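Local coordinates for designed protein (Trypanosoma brucei, PDB 6IEV), which is of unknown function but adopts a thioredoxin fold, apparently designed for work on what stabilises proteins at high temperature, at residues Ser21-Leu31 with Thr72-Ala83; Ile89-Ile97 with Glu106-Leu115. All blocks are in the same frame, centred on the assembly; numbering follows the deposited sequence.

Contact 1 (Ser21-Leu31 with Thr72-Ala83); sequences SPHVIMSLEEL and TYSVDTSTNPEA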
# COMPACT_ATOMS: atom_id res chain seq x y z
N SER A 21 1.05 15.08 -5.56
CA SER A 21 -0.01 14.87 -4.59
C SER A 21 0.47 15.30 -3.22
O SER A 21 1.68 15.23 -2.94
CB SER A 21 -0.43 13.39 -4.55
OG SER A 21 -0.93 12.96 -5.81
N PRO A 22 -0.42 15.82 -2.37
CA PRO A 22 -1.76 16.28 -2.77
C PRO A 22 -1.68 17.47 -3.72
O PRO A 22 -0.72 18.25 -3.64
CB PRO A 22 -2.41 16.70 -1.46
CG PRO A 22 -1.26 17.01 -0.56
CD PRO A 22 -0.15 16.09 -0.95
N HIS A 23 -2.60 17.59 -4.66
CA HIS A 23 -2.61 18.73 -5.56
C HIS A 23 -3.13 19.96 -4.79
O HIS A 23 -4.19 19.91 -4.15
CB HIS A 23 -3.47 18.44 -6.79
CG HIS A 23 -3.69 19.65 -7.65
ND1 HIS A 23 -2.66 20.37 -8.20
CD2 HIS A 23 -4.83 20.28 -8.01
CE1 HIS A 23 -3.15 21.40 -8.87
NE2 HIS A 23 -4.46 21.37 -8.78
N VAL A 24 -2.37 21.06 -4.80
CA VAL A 24 -2.80 22.25 -4.07
C VAL A 24 -3.87 23.01 -4.87
O VAL A 24 -3.65 23.41 -6.02
CB VAL A 24 -1.60 23.15 -3.75
CG1 VAL A 24 -2.09 24.53 -3.29
CG2 VAL A 24 -0.77 22.50 -2.65
N ILE A 25 -5.03 23.23 -4.24
CA ILE A 25 -6.20 23.82 -4.89
C ILE A 25 -6.18 25.33 -4.74
O ILE A 25 -5.92 25.86 -3.65
CB ILE A 25 -7.50 23.23 -4.31
CG1 ILE A 25 -7.72 21.83 -4.86
CG2 ILE A 25 -8.69 24.16 -4.59
CD1 ILE A 25 -7.93 21.78 -6.36
N MET A 26 -6.45 26.04 -5.83
CA MET A 26 -6.46 27.50 -5.78
C MET A 26 -7.82 28.15 -5.58
O MET A 26 -7.87 29.29 -5.12
CB MET A 26 -5.82 28.06 -7.04
CG MET A 26 -4.34 28.22 -6.91
SD MET A 26 -3.72 28.75 -8.48
CE MET A 26 -4.66 27.68 -9.57
N SER A 27 -8.93 27.48 -5.92
CA SER A 27 -10.23 28.16 -5.93
C SER A 27 -11.34 27.13 -5.77
O SER A 27 -11.16 25.94 -6.07
CB SER A 27 -10.47 28.93 -7.23
OG SER A 27 -10.56 28.01 -8.33
N LEU A 28 -12.51 27.63 -5.37
CA LEU A 28 -13.69 26.78 -5.28
C LEU A 28 -14.06 26.20 -6.64
O LEU A 28 -14.33 25.00 -6.76
CB LEU A 28 -14.85 27.57 -4.67
CG LEU A 28 -16.13 26.78 -4.41
CD1 LEU A 28 -15.84 25.57 -3.53
CD2 LEU A 28 -17.15 27.66 -3.77
N GLU A 29 -13.94 27.01 -7.70
CA GLU A 29 -14.27 26.52 -9.03
C GLU A 29 -13.35 25.37 -9.44
O GLU A 29 -13.81 24.36 -9.98
CB GLU A 29 -14.18 27.64 -10.06
CG GLU A 29 -14.53 27.19 -11.46
CD GLU A 29 -15.94 26.59 -11.54
OE1 GLU A 29 -16.84 27.11 -10.82
OE2 GLU A 29 -16.14 25.61 -12.29
N GLU A 30 -12.05 25.49 -9.16
CA GLU A 30 -11.17 24.36 -9.45
C GLU A 30 -11.54 23.15 -8.61
O GLU A 30 -11.57 22.03 -9.11
CB GLU A 30 -9.71 24.75 -9.21
CG GLU A 30 -8.76 23.59 -9.48
CD GLU A 30 -7.32 23.90 -9.07
OE1 GLU A 30 -6.41 23.17 -9.49
OE2 GLU A 30 -7.10 24.88 -8.32
N LEU A 31 -11.87 23.37 -7.34
CA LEU A 31 -12.17 22.24 -6.45
C LEU A 31 -13.45 21.52 -6.88
O LEU A 31 -13.51 20.29 -6.82
CB LEU A 31 -12.27 22.74 -5.01
CG LEU A 31 -12.61 21.71 -3.92
CD1 LEU A 31 -11.78 20.44 -4.10
CD2 LEU A 31 -12.38 22.30 -2.56
N THR A 72 -6.02 13.12 -4.23
CA THR A 72 -5.89 13.84 -2.97
C THR A 72 -5.67 15.31 -3.27
O THR A 72 -4.95 15.67 -4.21
CB THR A 72 -4.73 13.27 -2.12
OG1 THR A 72 -3.47 13.43 -2.80
CG2 THR A 72 -4.97 11.77 -1.83
N TYR A 73 -6.27 16.17 -2.43
CA TYR A 73 -6.23 17.61 -2.63
C TYR A 73 -6.00 18.30 -1.30
O TYR A 73 -6.35 17.78 -0.23
CB TYR A 73 -7.53 18.13 -3.27
CG TYR A 73 -7.84 17.47 -4.62
CD1 TYR A 73 -7.26 17.95 -5.80
CD2 TYR A 73 -8.70 16.38 -4.70
CE1 TYR A 73 -7.54 17.37 -7.02
CE2 TYR A 73 -8.98 15.78 -5.93
CZ TYR A 73 -8.40 16.28 -7.08
OH TYR A 73 -8.68 15.71 -8.30
N SER A 74 -5.41 19.49 -1.38
CA SER A 74 -5.09 20.33 -0.24
C SER A 74 -5.71 21.72 -0.44
O SER A 74 -5.51 22.35 -1.48
CB SER A 74 -3.57 20.47 -0.10
OG SER A 74 -3.24 21.02 1.15
N VAL A 75 -6.41 22.22 0.57
CA VAL A 75 -7.04 23.53 0.47
C VAL A 75 -6.60 24.37 1.67
O VAL A 75 -6.93 24.04 2.81
CB VAL A 75 -8.57 23.43 0.40
CG1 VAL A 75 -9.18 24.85 0.49
CG2 VAL A 75 -8.97 22.70 -0.88
N ASP A 76 -5.87 25.44 1.41
CA ASP A 76 -5.49 26.34 2.49
C ASP A 76 -6.67 27.27 2.79
O ASP A 76 -6.94 28.19 2.01
CB ASP A 76 -4.23 27.11 2.11
CG ASP A 76 -3.91 28.27 3.08
OD1 ASP A 76 -4.58 28.44 4.13
OD2 ASP A 76 -2.99 29.04 2.75
N THR A 77 -7.35 27.07 3.92
CA THR A 77 -8.54 27.86 4.21
C THR A 77 -8.24 29.33 4.43
O THR A 77 -9.15 30.15 4.29
CB THR A 77 -9.30 27.34 5.44
OG1 THR A 77 -8.50 27.52 6.62
CG2 THR A 77 -9.68 25.90 5.28
N SER A 78 -7.00 29.69 4.79
CA SER A 78 -6.73 31.10 5.07
C SER A 78 -6.72 31.94 3.79
O SER A 78 -6.86 33.16 3.88
CB SER A 78 -5.40 31.28 5.81
OG SER A 78 -4.32 31.26 4.90
N THR A 79 -6.48 31.32 2.64
CA THR A 79 -6.59 31.98 1.34
C THR A 79 -7.78 31.50 0.50
O THR A 79 -7.94 31.97 -0.63
CB THR A 79 -5.29 31.80 0.55
OG1 THR A 79 -4.94 30.40 0.51
CG2 THR A 79 -4.17 32.58 1.21
N ASN A 80 -8.59 30.57 1.01
CA ASN A 80 -9.75 30.04 0.29
C ASN A 80 -10.99 30.05 1.20
O ASN A 80 -11.53 28.99 1.53
CB ASN A 80 -9.47 28.62 -0.19
CG ASN A 80 -8.94 28.57 -1.59
OD1 ASN A 80 -9.71 28.51 -2.55
ND2 ASN A 80 -7.61 28.57 -1.73
N PRO A 81 -11.48 31.22 1.60
CA PRO A 81 -12.68 31.21 2.46
C PRO A 81 -13.93 30.68 1.78
O PRO A 81 -14.74 30.00 2.42
CB PRO A 81 -12.82 32.69 2.87
CG PRO A 81 -12.15 33.47 1.79
CD PRO A 81 -11.01 32.58 1.27
N GLU A 82 -14.09 30.89 0.48
CA GLU A 82 -15.26 30.35 -0.22
C GLU A 82 -15.27 28.81 -0.20
O GLU A 82 -16.34 28.19 -0.05
CB GLU A 82 -15.26 31.02 -1.59
CG GLU A 82 -14.99 32.47 -1.13
CD GLU A 82 -14.17 33.29 -2.14
OE1 GLU A 82 -12.94 33.03 -2.15
OE2 GLU A 82 -14.66 34.29 -2.65
N ALA A 83 -14.11 28.17 -0.35
CA ALA A 83 -14.10 26.70 -0.25
C ALA A 83 -14.37 26.25 1.18
O ALA A 83 -15.11 25.28 1.40
CB ALA A 83 -12.77 26.12 -0.74
O HOH W 1 -3.79 12.51 -6.07
O HOH W 2 -4.78 25.76 -1.19

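Contact 2 (Ile89-Ile97 with Glu106-Leu115); sequences ITSVPTFVI and EVKGPDIDKL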
# COMPACT_ATOMS: atom_id res chain seq x y z
N ILE A 89 -16.67 23.73 6.67
CA ILE A 89 -15.53 23.31 7.48
C ILE A 89 -15.53 24.12 8.77
O ILE A 89 -15.36 25.34 8.75
CB ILE A 89 -14.21 23.50 6.74
CG1 ILE A 89 -14.21 22.75 5.40
CG2 ILE A 89 -13.06 23.11 7.65
CD1 ILE A 89 -14.49 21.26 5.54
N THR A 90 -15.66 23.43 9.90
CA THR A 90 -15.78 24.08 11.19
C THR A 90 -14.49 24.07 12.00
O THR A 90 -14.35 24.88 12.92
CB THR A 90 -16.89 23.40 12.00
OG1 THR A 90 -16.52 22.05 12.27
CG2 THR A 90 -18.18 23.39 11.21
N SER A 91 -13.55 23.19 11.68
CA SER A 91 -12.24 23.22 12.31
C SER A 91 -11.22 22.67 11.33
O SER A 91 -11.57 21.96 10.39
CB SER A 91 -12.21 22.45 13.63
OG SER A 91 -12.86 21.20 13.51
N VAL A 92 -9.95 23.01 11.55
CA VAL A 92 -8.88 22.50 10.71
C VAL A 92 -7.90 21.77 11.61
O VAL A 92 -7.80 22.09 12.80
CB VAL A 92 -8.20 23.62 9.91
CG1 VAL A 92 -9.22 24.43 9.11
CG2 VAL A 92 -7.35 24.50 10.82
N PRO A 93 -7.19 20.75 11.11
CA PRO A 93 -7.40 20.22 9.76
C PRO A 93 -8.62 19.33 9.71
O PRO A 93 -8.96 18.69 10.70
CB PRO A 93 -6.12 19.44 9.48
CG PRO A 93 -5.68 18.99 10.83
CD PRO A 93 -6.03 20.12 11.77
N THR A 94 -9.29 19.31 8.56
CA THR A 94 -10.40 18.40 8.31
C THR A 94 -10.19 17.73 6.96
O THR A 94 -9.74 18.37 6.01
CB THR A 94 -11.76 19.12 8.33
OG1 THR A 94 -11.98 19.66 9.63
CG2 THR A 94 -12.90 18.16 8.00
N PHE A 95 -10.52 16.45 6.90
CA PHE A 95 -10.51 15.68 5.67
C PHE A 95 -11.94 15.45 5.20
O PHE A 95 -12.81 15.09 6.00
CB PHE A 95 -9.83 14.34 5.90
CG PHE A 95 -8.38 14.46 6.26
CD1 PHE A 95 -7.42 14.52 5.27
CD2 PHE A 95 -7.99 14.53 7.59
CE1 PHE A 95 -6.08 14.63 5.60
CE2 PHE A 95 -6.65 14.63 7.93
CZ PHE A 95 -5.69 14.69 6.93
N VAL A 96 -12.17 15.63 3.91
CA VAL A 96 -13.45 15.34 3.28
C VAL A 96 -13.22 14.31 2.18
O VAL A 96 -12.26 14.42 1.41
CB VAL A 96 -14.11 16.60 2.70
CG1 VAL A 96 -15.37 16.24 1.92
CG2 VAL A 96 -14.43 17.61 3.83
N ILE A 97 -14.08 13.30 2.11
CA ILE A 97 -14.02 12.30 1.06
C ILE A 97 -15.23 12.48 0.16
O ILE A 97 -16.37 12.44 0.65
CB ILE A 97 -13.94 10.88 1.63
CG1 ILE A 97 -12.77 10.78 2.59
CG2 ILE A 97 -13.79 9.86 0.50
CD1 ILE A 97 -12.67 9.44 3.30
N GLU A 106 -16.06 12.21 6.40
CA GLU A 106 -15.32 13.34 6.93
C GLU A 106 -14.54 12.87 8.15
O GLU A 106 -15.07 12.12 8.98
CB GLU A 106 -16.28 14.48 7.29
CG GLU A 106 -15.68 15.62 8.10
CD GLU A 106 -16.53 16.89 8.03
OE1 GLU A 106 -17.39 17.00 7.13
OE2 GLU A 106 -16.33 17.78 8.89
N VAL A 107 -13.30 13.32 8.29
CA VAL A 107 -12.47 12.97 9.43
C VAL A 107 -11.94 14.26 10.04
O VAL A 107 -11.16 14.99 9.41
CB VAL A 107 -11.31 12.04 9.07
CG1 VAL A 107 -10.26 12.04 10.18
CG2 VAL A 107 -11.84 10.65 8.87
N LYS A 108 -12.36 14.52 11.27
CA LYS A 108 -12.04 15.77 11.95
C LYS A 108 -10.82 15.55 12.82
O LYS A 108 -10.71 14.53 13.50
CB LYS A 108 -13.21 16.29 12.78
CG LYS A 108 -14.18 17.11 11.96
CD LYS A 108 -15.51 17.27 12.65
CE LYS A 108 -16.32 18.40 12.02
NZ LYS A 108 -17.77 18.32 12.33
N GLY A 109 -9.87 16.46 12.70
CA GLY A 109 -8.68 16.38 13.47
C GLY A 109 -7.56 15.89 12.60
O GLY A 109 -7.77 15.48 11.46
N PRO A 110 -6.35 15.94 13.13
CA PRO A 110 -5.17 15.59 12.35
C PRO A 110 -4.97 14.09 12.42
O PRO A 110 -3.84 13.58 12.32
CB PRO A 110 -4.03 16.32 13.07
CG PRO A 110 -4.52 16.23 14.55
CD PRO A 110 -6.05 16.07 14.54
N ASP A 111 -6.06 13.34 12.50
CA ASP A 111 -5.93 11.90 12.71
C ASP A 111 -6.09 11.27 11.33
O ASP A 111 -7.18 10.97 10.88
CB ASP A 111 -6.92 11.36 13.74
CG ASP A 111 -6.51 9.98 14.23
OD1 ASP A 111 -5.45 9.51 13.77
OD2 ASP A 111 -7.26 9.36 15.02
N ILE A 112 -4.97 11.21 10.61
CA ILE A 112 -4.87 10.61 9.29
C ILE A 112 -4.85 9.08 9.37
O ILE A 112 -5.35 8.42 8.45
CB ILE A 112 -3.66 11.25 8.56
CG1 ILE A 112 -3.50 10.77 7.10
CG2 ILE A 112 -2.45 11.39 9.51
CD1 ILE A 112 -4.34 11.66 6.18
N ASP A 113 -4.31 8.47 10.44
CA ASP A 113 -4.63 7.04 10.62
C ASP A 113 -6.12 6.80 10.56
O ASP A 113 -6.58 5.88 9.87
CB ASP A 113 -4.19 6.45 11.96
CG ASP A 113 -3.55 5.10 11.79
OD1 ASP A 113 -3.60 4.61 10.63
OD2 ASP A 113 -3.26 4.42 12.78
N LYS A 114 -6.90 7.69 11.16
CA LYS A 114 -8.34 7.58 11.04
C LYS A 114 -8.76 7.72 9.60
O LYS A 114 -9.69 7.04 9.15
CB LYS A 114 -9.02 8.74 11.75
CG LYS A 114 -10.41 8.52 12.20
CD LYS A 114 -10.51 8.49 13.71
CE LYS A 114 -11.63 7.58 14.25
NZ LYS A 114 -11.55 7.79 15.75
N LEU A 115 -8.06 8.59 8.87
CA LEU A 115 -8.47 8.86 7.50
C LEU A 115 -8.32 7.63 6.64
O LEU A 115 -9.25 7.24 5.93
CB LEU A 115 -7.66 10.04 6.94
CG LEU A 115 -8.08 10.14 5.49
CD1 LEU A 115 -9.54 10.63 5.38
CD2 LEU A 115 -7.15 11.00 4.67

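Contact 1 (Ser21-Leu31 with Thr72-Ala83)
Parallel backbone bonds join H23 and V24 to Y73 and S74, the edge pairing of a thioredoxin-type sheet. H23 N donates to T72 O, S74 N to H23 O (3.1 Å), and I25 N to S74 O at 2.9 Å and 171°. A water links the two segments, giving a proton to I25 O and accepting one from D76 N.

Apolar side chains pack beside and beyond the paired residues. The branched I25 spans two neighbours: with CG1 anti to its carbonyl carbon (chi1 -76°), its CD1 lies 3.9 Å from Y73 CD1, while its CB meets V75 CG2. H23 CB and CD2 also approach Y73 CD1, which lies near the imidazole plane, at its edge. L31 CD2 reaches V75 CG2 at 3.8 Å, roughly perpendicular. The small A83 admits L28 CD1.

Polar bonds within 21-31 hold E30: OE1 accepts from H23 NE2 (2.7 Å), the oxygen lying in the imidazole plane, and OE2 from M26 N. S27 OG, the N-cap, receives E30 N.

Strand 23-24 thus edges the sheet beside 70-76, which also pairs with 40-46; P22 and S74 rest on K57 of helix 53-66, and L28 touches W86 of helix 81-86.

Contact 2 (Ile89-Ile97 with Glu106-Leu115)
F95 O receives two hydrogens from the opposite strand: the N-H of V107, with N and O 2.9 Å apart, and a weaker CA-H contact from E106 CA. F95 N donates in return to V107 O at 175°, a hydrogen-bonded antiparallel pair. G109 N extends the pairing to P93 O (3.1 Å); its phi of 104° suits glycine, since a side chain would be jammed against the preceding carbonyl oxygen. Nearby, P93 CG meets P110 CB.

The F95 ring, its CG anti to the carbonyl carbon (chi1 -64°), lies on the side of the hairpin facing helices 53-66 and 112-123. V107 O lies at its edge, in plane, while I112 CD1 approaches obliquely to 3.4 Å from F95 CZ. L115 divides its branches, CD2 meeting F95 CD1 at 3.6 Å and CD1 meeting I97 CD1. Aliphatic ends suit this place, having no polar group to satisfy beside the ring.

On the other side T94 and V96 are buried, whereas E106 and K108 are exposed. The extended E106 chain brings OE2 within 3.6 Å of T94 CG2, and K108 runs beside T94.

Strand 94-99 is flanked by 40-46 as well as by 102-108, and F95 packs on I56 of helix 53-66.

In the fold
Contact 1 and contact 2 build the two borders of one mixed sheet: strand 23-24 is outermost at one end and 102-108 at the other, with 70-76, 40-46 and 94-99 between them. Their centres lie about 15 Å apart, yet they touch where T77 OG1 comes 4.0 Å from V92 CG1. Helix 53-66 spans both, its L60 meeting T72 from contact 1 and F95 and L115 from contact 2. P93, preceded by a cis peptide, is consistent with the cis-proline of the thioredoxin fold and packs on R52. In redox thioredoxins that proline faces a pair of cysteines; this chain contains none, so thiol-disulfide chemistry is not expected.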